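Putative nisin-resistance protein (Streptococcus agalactiae 515, PDB 4Y68) probably protects the bacterium from the lantibiotic nisin by recognising and cleaving it, as a lipoprotein peptidase of family S41. Local coordinates at residues Ser127-Arg132 and Gly162-Pro167; Gly152-Leu157 and Glu300-Leu305; Asn178-His183 and Lys191-Met196. All coordinates share one frame; numbering follows the deposited sequence.

Contact 1. Residues Ser127-Arg132 and Gly162-Pro167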
ATOM      1  N   SER A 127      -8.487   0.342  -4.595  1.00 24.15           N
ATOM      2  CA  SER A 127      -7.469   0.048  -5.592  1.00 26.28           C
ATOM      3  C   SER A 127      -7.650   0.870  -6.843  1.00 35.03           C
ATOM      4  O   SER A 127      -6.862   0.747  -7.788  1.00 29.64           O
ATOM      5  CB  SER A 127      -7.498  -1.429  -5.959  1.00 31.99           C
ATOM      6  OG  SER A 127      -6.473  -2.096  -5.245  1.00 41.68           O
ATOM      7  N   LYS A 128      -8.705   1.685  -6.858  1.00 27.20           N
ATOM      8  CA  LYS A 128      -9.041   2.444  -8.043  1.00 26.21           C
ATOM      9  C   LYS A 128      -7.963   3.453  -8.340  1.00 30.63           C
ATOM     10  O   LYS A 128      -7.258   3.903  -7.434  1.00 32.25           O
ATOM     11  CB  LYS A 128     -10.398   3.109  -7.885  1.00 31.42           C
ATOM     12  CG  LYS A 128     -11.536   2.191  -8.354  1.00 32.55           C
ATOM     13  CD  LYS A 128     -12.883   2.671  -7.864  1.00 39.99           C
ATOM     14  CE  LYS A 128     -14.022   1.743  -8.299  1.00 44.82           C
ATOM     15  NZ  LYS A 128     -15.306   2.141  -7.644  1.00 46.83           N
ATOM     16  N   LEU A 129      -7.815   3.756  -9.629  1.00 30.63           N
ATOM     17  CA  LEU A 129      -6.818   4.701 -10.139  1.00 31.71           C
ATOM     18  C   LEU A 129      -7.477   5.969 -10.650  1.00 30.88           C
ATOM     19  O   LEU A 129      -6.885   7.036 -10.605  1.00 29.97           O
ATOM     20  CB  LEU A 129      -5.998   4.087 -11.288  1.00 32.72           C
ATOM     21  CG  LEU A 129      -5.197   2.821 -11.011  1.00 32.02           C
ATOM     22  CD1 LEU A 129      -4.377   2.441 -12.244  1.00 23.66           C
ATOM     23  CD2 LEU A 129      -4.312   3.073  -9.787  1.00 28.21           C
ATOM     24  N   ASP A 130      -8.695   5.831 -11.169  1.00 33.13           N
ATOM     25  CA  ASP A 130      -9.379   6.949 -11.797  1.00 36.53           C
ATOM     26  C   ASP A 130      -9.584   8.110 -10.827  1.00 33.90           C
ATOM     27  O   ASP A 130      -9.935   7.927  -9.660  1.00 33.81           O
ATOM     28  CB  ASP A 130     -10.718   6.496 -12.381  1.00 33.62           C
ATOM     29  CG  ASP A 130     -11.760   6.338 -11.341  1.00 37.83           C
ATOM     30  OD1 ASP A 130     -12.529   7.303 -11.139  1.00 39.20           O
ATOM     31  OD2 ASP A 130     -11.793   5.263 -10.704  1.00 38.54           O
ATOM     32  N   LYS A 131      -9.341   9.309 -11.336  1.00 35.31           N
ATOM     33  CA  LYS A 131      -9.301  10.541 -10.547  1.00 35.09           C
ATOM     34  C   LYS A 131     -10.571  10.806  -9.738  1.00 34.36           C
ATOM     35  O   LYS A 131     -10.515  11.327  -8.616  1.00 32.83           O
ATOM     36  CB  LYS A 131      -9.040  11.710 -11.498  1.00 35.21           C
ATOM     37  CG  LYS A 131      -8.615  13.025 -10.883  1.00 38.43           C
ATOM     38  CD  LYS A 131      -8.367  14.037 -12.019  1.00 37.25           C
ATOM     39  CE  LYS A 131      -7.416  15.167 -11.622  1.00 40.52           C
ATOM     40  NZ  LYS A 131      -8.017  16.257 -10.800  1.00 43.42           N
ATOM     41  N   ARG A 132     -11.716  10.468 -10.314  1.00 32.36           N
ATOM     42  CA  ARG A 132     -12.989  10.773  -9.667  1.00 37.39           C
ATOM     43  C   ARG A 132     -13.163   9.930  -8.419  1.00 30.26           C
ATOM     44  O   ARG A 132     -13.460  10.459  -7.353  1.00 31.96           O
ATOM     45  CB  ARG A 132     -14.170  10.562 -10.625  1.00 36.52           C
ATOM     46  CG  ARG A 132     -15.528  10.866  -9.984  1.00 45.80           C
ATOM     47  CD  ARG A 132     -16.703  10.815 -10.980  1.00 55.42           C
ATOM     48  NE  ARG A 132     -16.838  12.051 -11.756  1.00 65.84           N
ATOM     49  CZ  ARG A 132     -16.435  12.198 -13.018  1.00 68.94           C
ATOM     50  NH1 ARG A 132     -15.874  11.179 -13.667  1.00 65.80           N
ATOM     51  NH2 ARG A 132     -16.597  13.363 -13.638  1.00 56.44           N
ATOM     52  N   GLY A 162      -4.879  -2.719   1.460  1.00 18.49           N
ATOM     53  CA  GLY A 162      -4.074  -1.851   0.628  1.00 21.85           C
ATOM     54  C   GLY A 162      -4.787  -1.328  -0.590  1.00 24.19           C
ATOM     55  O   GLY A 162      -5.996  -1.087  -0.575  1.00 23.14           O
ATOM     56  N   GLY A 163      -4.022  -1.157  -1.657  1.00 21.11           N
ATOM     57  CA  GLY A 163      -4.503  -0.522  -2.866  1.00 20.43           C
ATOM     58  C   GLY A 163      -3.729   0.755  -3.137  1.00 21.83           C
ATOM     59  O   GLY A 163      -2.519   0.823  -2.913  1.00 22.89           O
ATOM     60  N   ASN A 164      -4.442   1.775  -3.601  1.00 21.65           N
ATOM     61  CA  ASN A 164      -3.852   3.050  -3.994  1.00 20.49           C
ATOM     62  C   ASN A 164      -3.495   3.913  -2.788  1.00 20.85           C
ATOM     63  O   ASN A 164      -4.379   4.398  -2.101  1.00 22.93           O
ATOM     64  CB  ASN A 164      -4.841   3.778  -4.918  1.00 20.76           C
ATOM     65  CG  ASN A 164      -4.222   4.936  -5.668  1.00 21.56           C
ATOM     66  OD1 ASN A 164      -3.197   5.475  -5.273  1.00 22.68           O
ATOM     67  ND2 ASN A 164      -4.875   5.345  -6.759  1.00 25.05           N
ATOM     68  N   MET A 165      -2.202   4.080  -2.516  1.00 18.85           N
ATOM     69  CA  MET A 165      -1.727   4.937  -1.418  1.00 21.99           C
ATOM     70  C   MET A 165      -2.262   6.384  -1.466  1.00 21.28           C
ATOM     71  O   MET A 165      -2.532   6.987  -0.433  1.00 23.27           O
ATOM     72  CB  MET A 165      -0.199   4.992  -1.414  1.00 23.28           C
ATOM     73  CG  MET A 165       0.452   3.792  -0.762  1.00 27.04           C
ATOM     74  SD  MET A 165       0.786   4.052   0.964  1.00 26.31           S
ATOM     75  CE  MET A 165       2.120   5.202   0.900  1.00 24.18           C
ATOM     76  N   ILE A 166      -2.434   6.908  -2.667  1.00 19.96           N
ATOM     77  CA  ILE A 166      -2.718   8.332  -2.881  1.00 26.39           C
ATOM     78  C   ILE A 166      -3.987   8.871  -2.172  1.00 24.71           C
ATOM     79  O   ILE A 166      -3.921   9.887  -1.480  1.00 25.41           O
ATOM     80  CB  ILE A 166      -2.805   8.615  -4.396  1.00 22.79           C
ATOM     81  CG1 ILE A 166      -1.406   8.535  -5.008  1.00 26.94           C
ATOM     82  CG2 ILE A 166      -3.395   9.979  -4.658  1.00 29.40           C
ATOM     83  CD1 ILE A 166      -1.387   8.749  -6.528  1.00 26.77           C
ATOM     84  N   PRO A 167      -5.137   8.200  -2.339  1.00 23.34           N
ATOM     85  CA  PRO A 167      -6.342   8.627  -1.612  1.00 22.42           C
ATOM     86  C   PRO A 167      -6.286   8.359  -0.099  1.00 26.51           C
ATOM     87  O   PRO A 167      -6.931   9.068   0.696  1.00 21.67           O
ATOM     88  CB  PRO A 167      -7.452   7.794  -2.267  1.00 27.08           C
ATOM     89  CG  PRO A 167      -6.741   6.669  -2.987  1.00 23.26           C
ATOM     90  CD  PRO A 167      -5.441   7.235  -3.407  1.00 19.99           C
TER
HETATM   91  O   HOH W   1      -4.351   7.020  -9.302  1.00 26.96           O
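Chi1 of -166° turns CG of Asn164 roughly opposite its backbone N and reaches the carboxamide across to the chain at Lys128, while Leu129, whose CG stands opposite its own carbonyl carbon, brings a methyl near the same amide. Asn164 ND2 donates to Lys128 O over 2.9 Å; the bond is almost straight (174°) and lies in both the carbonyl plane and the amide plane of Asn164. The same nitrogen also meets a water at 3.1 Å, and that water donates to Leu129 O at 2.8 Å, so one NH2 serves two successive carbonyls, the second by relay. At the other end of the amide, Asn164 OD1 accepts from Ile166 N at 3.1 Å, a capping bond whose donor stands 38° above the carbonyl plane. Gripped through both N and O, the amide has its rotation fixed. Asn164 is thereby the N-cap of helix 165-171, and Asp130 occupies the matching position before helix 131-147, its carboxylate capping a backbone N of that helix and bonding Ser133 OG. Gly162 and Gly163 form a glycine pair in the loop after strand 152-156; in S41 relatives this loop borders the active site and probably contributes to the oxyanion hole. Gly163, without a side chain, lets the two loops come close: its CA is 4.1 Å from Ser127 CA and 3.5 Å from Ser127 OG. That hydroxyl has its polar partner elsewhere, in Asp102, and Gly163 O is bonded to Ser229 at the start of helix 229-235. Leu129 adds only van der Waals contact, CD2 lying 3.8 Å from Asn164 ND2, the two side chains meeting at a slant. The Leu129 side chain also lies about 5 Å from a bound MES molecule, probably from the crystallisation liquor.

Contact 2. Residues Gly152-Leu157 and Glu300-Leu305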
ATOM      1  N   GLY A 152     -10.990  13.949  19.571  1.00 37.59           N
ATOM      2  CA  GLY A 152     -10.200  12.745  19.432  1.00 33.52           C
ATOM      3  C   GLY A 152     -10.702  11.899  18.281  1.00 33.94           C
ATOM      4  O   GLY A 152     -11.877  11.971  17.936  1.00 29.72           O
ATOM      5  N   LEU A 153      -9.816  11.091  17.700  1.00 32.71           N
ATOM      6  CA  LEU A 153     -10.160  10.268  16.535  1.00 28.40           C
ATOM      7  C   LEU A 153      -9.800   8.788  16.723  1.00 29.23           C
ATOM      8  O   LEU A 153      -8.828   8.441  17.389  1.00 27.39           O
ATOM      9  CB  LEU A 153      -9.463  10.821  15.296  1.00 28.37           C
ATOM     10  CG  LEU A 153      -9.913  12.227  14.880  1.00 32.31           C
ATOM     11  CD1 LEU A 153      -8.961  12.889  13.875  1.00 23.22           C
ATOM     12  CD2 LEU A 153     -11.315  12.167  14.306  1.00 25.83           C
ATOM     13  N   ILE A 154     -10.611   7.908  16.159  1.00 30.93           N
ATOM     14  CA  ILE A 154     -10.209   6.518  16.025  1.00 26.45           C
ATOM     15  C   ILE A 154     -10.140   6.226  14.543  1.00 25.98           C
ATOM     16  O   ILE A 154     -11.115   6.419  13.825  1.00 29.43           O
ATOM     17  CB  ILE A 154     -11.171   5.531  16.700  1.00 28.73           C
ATOM     18  CG1 ILE A 154     -11.379   5.914  18.156  1.00 27.89           C
ATOM     19  CG2 ILE A 154     -10.622   4.104  16.587  1.00 24.51           C
ATOM     20  CD1 ILE A 154     -12.176   4.905  18.941  1.00 30.25           C
ATOM     21  N   LEU A 155      -8.966   5.801  14.090  1.00 27.06           N
ATOM     22  CA  LEU A 155      -8.721   5.503  12.693  1.00 21.14           C
ATOM     23  C   LEU A 155      -8.640   4.011  12.584  1.00 20.37           C
ATOM     24  O   LEU A 155      -7.743   3.413  13.142  1.00 24.36           O
ATOM     25  CB  LEU A 155      -7.425   6.129  12.214  1.00 22.69           C
ATOM     26  CG  LEU A 155      -7.276   7.642  12.341  1.00 25.64           C
ATOM     27  CD1 LEU A 155      -5.934   8.052  11.760  1.00 24.01           C
ATOM     28  CD2 LEU A 155      -8.420   8.354  11.639  1.00 22.28           C
ATOM     29  N   ASP A 156      -9.570   3.408  11.859  1.00 23.52           N
ATOM     30  CA  ASP A 156      -9.690   1.959  11.823  1.00 21.51           C
ATOM     31  C   ASP A 156      -9.226   1.415  10.476  1.00 21.42           C
ATOM     32  O   ASP A 156      -9.877   1.633   9.441  1.00 22.33           O
ATOM     33  CB  ASP A 156     -11.134   1.541  12.120  1.00 23.70           C
ATOM     34  CG  ASP A 156     -11.313   0.034  12.154  1.00 24.89           C
ATOM     35  OD1 ASP A 156     -10.291  -0.713  12.220  1.00 25.49           O
ATOM     36  OD2 ASP A 156     -12.484  -0.400  12.122  1.00 24.08           O
ATOM     37  N   LEU A 157      -8.089   0.714  10.519  1.00 22.13           N
ATOM     38  CA  LEU A 157      -7.455   0.121   9.347  1.00 20.87           C
ATOM     39  C   LEU A 157      -7.629  -1.391   9.311  1.00 22.78           C
ATOM     40  O   LEU A 157      -6.999  -2.050   8.485  1.00 19.34           O
ATOM     41  CB  LEU A 157      -5.948   0.465   9.309  1.00 18.89           C
ATOM     42  CG  LEU A 157      -5.557   1.957   9.199  1.00 21.96           C
ATOM     43  CD1 LEU A 157      -4.110   2.195   9.592  1.00 19.71           C
ATOM     44  CD2 LEU A 157      -5.830   2.542   7.820  1.00 16.34           C
ATOM     45  N   GLU A 300     -10.469  -0.367  24.272  1.00 35.45           N
ATOM     46  CA  GLU A 300      -9.277   0.187  24.885  1.00 30.79           C
ATOM     47  C   GLU A 300      -8.919   1.523  24.249  1.00 34.20           C
ATOM     48  O   GLU A 300      -8.434   2.418  24.934  1.00 36.89           O
ATOM     49  CB  GLU A 300      -8.136  -0.821  24.788  1.00 32.09           C
ATOM     50  CG  GLU A 300      -8.508  -2.176  25.448  1.00 38.34           C
ATOM     51  CD  GLU A 300      -7.309  -3.047  25.796  1.00 40.14           C
ATOM     52  OE1 GLU A 300      -6.165  -2.516  25.792  1.00 39.53           O
ATOM     53  OE2 GLU A 300      -7.515  -4.264  26.074  1.00 37.94           O
ATOM     54  N   SER A 301      -9.193   1.655  22.949  1.00 29.73           N
ATOM     55  CA  SER A 301      -9.044   2.916  22.211  1.00 33.32           C
ATOM     56  C   SER A 301      -9.798   4.100  22.802  1.00 33.09           C
ATOM     57  O   SER A 301      -9.258   5.199  22.926  1.00 34.37           O
ATOM     58  CB  SER A 301      -9.542   2.751  20.774  1.00 28.66           C
ATOM     59  OG  SER A 301      -8.492   2.465  19.896  1.00 34.22           O
ATOM     60  N   GLN A 302     -11.076   3.889  23.091  1.00 30.84           N
ATOM     61  CA  GLN A 302     -11.906   4.964  23.619  1.00 35.22           C
ATOM     62  C   GLN A 302     -11.405   5.387  24.990  1.00 33.56           C
ATOM     63  O   GLN A 302     -11.271   6.570  25.265  1.00 37.33           O
ATOM     64  CB  GLN A 302     -13.368   4.538  23.710  1.00 34.34           C
ATOM     65  CG  GLN A 302     -14.039   4.338  22.394  1.00 30.33           C
ATOM     66  CD  GLN A 302     -15.402   3.690  22.559  1.00 35.32           C
ATOM     67  OE1 GLN A 302     -16.414   4.374  22.731  1.00 36.00           O
ATOM     68  NE2 GLN A 302     -15.431   2.363  22.532  1.00 32.63           N
ATOM     69  N   SER A 303     -11.118   4.409  25.842  1.00 33.30           N
ATOM     70  CA  SER A 303     -10.650   4.718  27.177  1.00 37.32           C
ATOM     71  C   SER A 303      -9.364   5.520  27.096  1.00 38.68           C
ATOM     72  O   SER A 303      -9.226   6.533  27.778  1.00 39.19           O
ATOM     73  CB  SER A 303     -10.439   3.454  28.005  1.00 35.13           C
ATOM     74  OG  SER A 303      -9.240   2.824  27.631  1.00 45.70           O
ATOM     75  N   TRP A 304      -8.434   5.086  26.248  1.00 38.42           N
ATOM     76  CA  TRP A 304      -7.189   5.829  26.083  1.00 35.89           C
ATOM     77  C   TRP A 304      -7.507   7.244  25.637  1.00 37.95           C
ATOM     78  O   TRP A 304      -6.969   8.201  26.185  1.00 40.74           O
ATOM     79  CB  TRP A 304      -6.246   5.155  25.083  1.00 34.91           C
ATOM     80  CG  TRP A 304      -5.014   5.959  24.865  1.00 37.50           C
ATOM     81  CD1 TRP A 304      -3.973   6.108  25.737  1.00 37.26           C
ATOM     82  CD2 TRP A 304      -4.692   6.762  23.713  1.00 38.03           C
ATOM     83  NE1 TRP A 304      -3.016   6.936  25.194  1.00 35.78           N
ATOM     84  CE2 TRP A 304      -3.431   7.354  23.956  1.00 36.42           C
ATOM     85  CE3 TRP A 304      -5.343   7.029  22.499  1.00 34.70           C
ATOM     86  CZ2 TRP A 304      -2.806   8.203  23.034  1.00 33.57           C
ATOM     87  CZ3 TRP A 304      -4.720   7.871  21.578  1.00 32.93           C
ATOM     88  CH2 TRP A 304      -3.463   8.453  21.858  1.00 33.40           C
ATOM     89  N   LEU A 305      -8.420   7.380  24.681  1.00 34.30           N
ATOM     90  CA  LEU A 305      -8.765   8.705  24.164  1.00 41.69           C
ATOM     91  C   LEU A 305      -9.348   9.593  25.261  1.00 44.36           C
ATOM     92  O   LEU A 305      -9.058  10.793  25.303  1.00 41.14           O
ATOM     93  CB  LEU A 305      -9.749   8.603  22.995  1.00 36.26           C
ATOM     94  CG  LEU A 305      -9.203   8.077  21.668  1.00 35.48           C
ATOM     95  CD1 LEU A 305     -10.337   7.909  20.679  1.00 31.91           C
ATOM     96  CD2 LEU A 305      -8.153   9.024  21.114  1.00 31.88           C
TER
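Ile154 and Leu305 form the dense part of this contact, Ile154 CG1 meeting Leu305 CD1 at 3.4 Å, closer than carbons usually pack. Both side chains start from similar torsions, with CG1 of Ile154 and CG of Leu305 each opposite its carbonyl carbon; the extended chi2 of Ile154 (-173°) then pushes CD1 on toward the helix. The branched end of Leu305 rests on the strand backbone as well: CD1 is 3.7 Å from Leu153 O, and CD2 lies 3.8 Å from the same oxygen. Gly152, without a side chain, lets Leu305 CD2 come near the strand backbone. Ser301 enters through carbon, its CB 3.9 Å from Ile154 CD1. Strand 152-156 is an inner strand of the mixed alpha/beta sheet of the peptidase domain, between strands 118-122 and 218-222, and the C-terminal helix 297-308 packs against one face of that sheet. The two short axes run nearly antiparallel, at 157°, with a closest approach of 9.3 Å, and Ile118 on the adjoining strand touches Leu305 too. No hydrogen bond joins the segments. Away from the sheet the packing thins. Gln302 offers only its aliphatic part, CG standing 4.0 Å from Ile154 CD1, while its NE2 turns back to Leu298 O. Ser303, on the exposed side of the helix, is taken up locally: its OG donates to Glu300 O at 2.8 Å, approaching from the same face of that carbonyl as Trp304 N. Glu300 sends its carboxylate to Gln292 and Thr294.

Contact 3. Residues Asn178-His183 and Lys191-Met196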
ATOM      1  N   ASN A 178       3.798  17.637   7.079  1.00 24.33           N
ATOM      2  CA  ASN A 178       4.294  17.982   5.747  1.00 26.95           C
ATOM      3  C   ASN A 178       5.789  17.705   5.702  1.00 27.51           C
ATOM      4  O   ASN A 178       6.598  18.617   5.636  1.00 28.51           O
ATOM      5  CB  ASN A 178       4.005  19.441   5.404  1.00 26.55           C
ATOM      6  CG  ASN A 178       4.391  19.789   3.987  1.00 30.85           C
ATOM      7  OD1 ASN A 178       4.353  18.948   3.092  1.00 31.45           O
ATOM      8  ND2 ASN A 178       4.777  21.031   3.774  1.00 38.28           N
ATOM      9  N   ASP A 179       6.146  16.434   5.770  1.00 28.13           N
ATOM     10  CA  ASP A 179       7.532  16.013   5.964  1.00 25.54           C
ATOM     11  C   ASP A 179       7.640  14.540   5.571  1.00 25.87           C
ATOM     12  O   ASP A 179       6.722  13.974   4.981  1.00 24.28           O
ATOM     13  CB  ASP A 179       7.952  16.203   7.438  1.00 28.93           C
ATOM     14  CG  ASP A 179       9.463  16.389   7.628  1.00 33.84           C
ATOM     15  OD1 ASP A 179      10.274  15.832   6.856  1.00 33.69           O
ATOM     16  OD2 ASP A 179       9.843  17.114   8.571  1.00 38.99           O
ATOM     17  N   THR A 180       8.737  13.917   5.966  1.00 22.01           N
ATOM     18  CA  THR A 180       8.977  12.517   5.705  1.00 26.33           C
ATOM     19  C   THR A 180       7.857  11.639   6.266  1.00 22.90           C
ATOM     20  O   THR A 180       7.448  11.794   7.398  1.00 22.14           O
ATOM     21  CB  THR A 180      10.329  12.095   6.299  1.00 27.71           C
ATOM     22  OG1 THR A 180      11.389  12.629   5.489  1.00 25.03           O
ATOM     23  CG2 THR A 180      10.438  10.592   6.357  1.00 22.54           C
ATOM     24  N   LEU A 181       7.347  10.740   5.440  1.00 23.21           N
ATOM     25  CA  LEU A 181       6.353   9.772   5.884  1.00 19.42           C
ATOM     26  C   LEU A 181       6.997   8.424   6.224  1.00 20.25           C
ATOM     27  O   LEU A 181       6.762   7.885   7.307  1.00 20.16           O
ATOM     28  CB  LEU A 181       5.273   9.608   4.816  1.00 19.75           C
ATOM     29  CG  LEU A 181       4.059  10.542   4.902  1.00 26.82           C
ATOM     30  CD1 LEU A 181       4.248  11.722   5.842  1.00 19.79           C
ATOM     31  CD2 LEU A 181       3.633  11.001   3.526  1.00 24.74           C
ATOM     32  N   PHE A 182       7.773   7.871   5.294  1.00 17.14           N
ATOM     33  CA  PHE A 182       8.622   6.708   5.565  1.00 20.93           C
ATOM     34  C   PHE A 182       9.771   6.714   4.548  1.00 22.93           C
ATOM     35  O   PHE A 182       9.746   7.499   3.611  1.00 22.95           O
ATOM     36  CB  PHE A 182       7.826   5.380   5.512  1.00 18.18           C
ATOM     37  CG  PHE A 182       7.118   5.146   4.203  1.00 21.28           C
ATOM     38  CD1 PHE A 182       5.826   5.601   4.003  1.00 18.54           C
ATOM     39  CD2 PHE A 182       7.750   4.491   3.167  1.00 20.88           C
ATOM     40  CE1 PHE A 182       5.178   5.401   2.794  1.00 22.60           C
ATOM     41  CE2 PHE A 182       7.099   4.282   1.958  1.00 22.20           C
ATOM     42  CZ  PHE A 182       5.822   4.737   1.768  1.00 21.97           C
ATOM     43  N   HIS A 183      10.781   5.865   4.750  1.00 24.96           N
ATOM     44  CA  HIS A 183      11.877   5.693   3.766  1.00 23.38           C
ATOM     45  C   HIS A 183      11.828   4.329   3.080  1.00 22.55           C
ATOM     46  O   HIS A 183      11.207   3.391   3.574  1.00 23.68           O
ATOM     47  CB  HIS A 183      13.247   5.835   4.431  1.00 23.95           C
ATOM     48  CG  HIS A 183      13.352   6.997   5.358  1.00 25.12           C
ATOM     49  ND1 HIS A 183      13.653   8.270   4.927  1.00 29.50           N
ATOM     50  CD2 HIS A 183      13.222   7.075   6.702  1.00 27.04           C
ATOM     51  CE1 HIS A 183      13.694   9.085   5.963  1.00 30.13           C
ATOM     52  NE2 HIS A 183      13.436   8.385   7.054  1.00 30.21           N
ATOM     53  N   LYS A 191      18.676   4.865  -1.210  1.00 29.58           N
ATOM     54  CA  LYS A 191      17.682   5.208  -0.208  1.00 27.91           C
ATOM     55  C   LYS A 191      16.834   6.395  -0.649  1.00 31.84           C
ATOM     56  O   LYS A 191      17.349   7.439  -1.042  1.00 35.19           O
ATOM     57  CB  LYS A 191      18.338   5.510   1.135  1.00 28.72           C
ATOM     58  CG  LYS A 191      17.324   5.632   2.270  1.00 36.34           C
ATOM     59  CD  LYS A 191      17.998   5.964   3.592  1.00 41.34           C
ATOM     60  CE  LYS A 191      16.973   6.004   4.701  1.00 41.83           C
ATOM     61  NZ  LYS A 191      17.598   6.433   5.975  1.00 43.89           N
ATOM     62  N   LYS A 192      15.522   6.219  -0.599  1.00 29.04           N
ATOM     63  CA  LYS A 192      14.614   7.302  -0.954  1.00 28.17           C
ATOM     64  C   LYS A 192      13.593   7.543   0.154  1.00 26.16           C
ATOM     65  O   LYS A 192      13.545   6.834   1.173  1.00 25.09           O
ATOM     66  CB  LYS A 192      13.910   7.001  -2.277  1.00 29.75           C
ATOM     67  CG  LYS A 192      14.846   6.974  -3.481  1.00 34.26           C
ATOM     68  CD  LYS A 192      14.075   6.670  -4.774  1.00 40.87           C
ATOM     69  CE  LYS A 192      14.941   6.893  -6.029  1.00 42.89           C
ATOM     70  NZ  LYS A 192      14.135   6.905  -7.310  1.00 41.72           N
ATOM     71  N   THR A 193      12.776   8.559  -0.041  1.00 29.22           N
ATOM     72  CA  THR A 193      11.872   8.979   1.014  1.00 27.70           C
ATOM     73  C   THR A 193      10.517   9.263   0.404  1.00 27.00           C
ATOM     74  O   THR A 193      10.448   9.883  -0.634  1.00 25.06           O
ATOM     75  CB  THR A 193      12.414  10.225   1.746  1.00 24.95           C
ATOM     76  OG1 THR A 193      13.520   9.845   2.577  1.00 28.85           O
ATOM     77  CG2 THR A 193      11.338  10.846   2.625  1.00 29.53           C
ATOM     78  N   ILE A 194       9.442   8.771   1.015  1.00 25.42           N
ATOM     79  CA  ILE A 194       8.108   9.248   0.652  1.00 26.13           C
ATOM     80  C   ILE A 194       7.706  10.375   1.627  1.00 24.58           C
ATOM     81  O   ILE A 194       7.600  10.150   2.829  1.00 23.27           O
ATOM     82  CB  ILE A 194       7.066   8.125   0.676  1.00 26.14           C
ATOM     83  CG1 ILE A 194       7.413   7.035  -0.345  1.00 24.91           C
ATOM     84  CG2 ILE A 194       5.659   8.689   0.464  1.00 26.07           C
ATOM     85  CD1 ILE A 194       7.531   7.536  -1.794  1.00 28.62           C
ATOM     86  N   THR A 195       7.553  11.589   1.106  1.00 24.76           N
ATOM     87  CA  THR A 195       7.140  12.750   1.890  1.00 26.64           C
ATOM     88  C   THR A 195       5.753  13.144   1.439  1.00 27.37           C
ATOM     89  O   THR A 195       5.263  12.645   0.424  1.00 28.13           O
ATOM     90  CB  THR A 195       8.071  14.002   1.703  1.00 28.81           C
ATOM     91  OG1 THR A 195       7.940  14.500   0.360  1.00 32.67           O
ATOM     92  CG2 THR A 195       9.515  13.662   1.957  1.00 30.44           C
ATOM     93  N   MET A 196       5.137  14.066   2.162  1.00 26.09           N
ATOM     94  CA  MET A 196       3.819  14.523   1.781  1.00 28.44           C
ATOM     95  C   MET A 196       3.868  15.180   0.396  1.00 28.27           C
ATOM     96  O   MET A 196       2.922  15.066  -0.356  1.00 31.17           O
ATOM     97  CB  MET A 196       3.254  15.468   2.851  1.00 28.44           C
ATOM     98  CG  MET A 196       1.776  15.816   2.678  1.00 27.58           C
ATOM     99  SD  MET A 196       0.645  14.410   2.525  1.00 26.89           S
ATOM    100  CE  MET A 196       0.615  13.797   4.194  1.00 21.40           C
TER
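A beta hairpin, strand 180-185 with strand 191-195, carries this contact, and a classic bulge interrupts its pairing where Leu181 and Phe182 both face Ile194. Ile194 O takes a short bond from Leu181 N (2.7 Å), in its carbonyl plane, and a weak one from Phe182 N (3.4 Å). Regular pairing resumes as Ile194 N donates to Phe182 O at 2.9 Å, almost head-on to the carbonyl. Before the bulge, Met196 N reaches Asp179 O over 3.2 Å, arriving from above the carbonyl plane. Phe182 and Ile194 lie side by side on one face of the sheet. Chi1 of 57° places Phe182 CG between its backbone N and carbonyl carbon, bringing the ring face against Ile194: Ile194 CB stands 4.0 Å from the ring centroid and 19° off the normal, a CH-pi contact displaced toward the rim, while Ile194 CG1 meets Phe182 CZ at 3.5 Å. On the other face, His183 and Thr193 point the same way and are joined by a hydrogen bond, His183 ND1 to Thr193 OG1 at 2.8 Å, with the hydroxyl at the ring edge and in its plane. The extended chain of Lys191 crosses His183, CE lying 3.7 Å from His183 CB and NZ over one ring face; any positive charge there would probably disfavour protonation of the imidazole. Leu181, buried, points toward the partner strand, CD2 against Met196, and also touches Ile169 of helix 165-171. Strand 180-185 also pairs with strand 267-276, so the arrangement is a bulged antiparallel hairpin at the margin of a larger antiparallel sheet.

Contacts 1 and 3 touch directly, their centres 19 Å apart: Met165 CE, just past the Asn164 cap, packs 3.6 Å from Phe182 CE1 against the Phe182-Ile194 face of the hairpin. Helix 165-171 thus runs from the glycine loop of contact 1 to that face of contact 3. Contact 2 lies farther off, its centre about 25 Å from each of the other two; its nearest atoms are about 7 Å from contact 1 and about 12 Å from contact 3. Strand 152-156 nevertheless leads along the chain into the 162-167 loop, linking the sheet packed by the C-terminal helix to the region that, by analogy with S41 relatives, probably borders the active site.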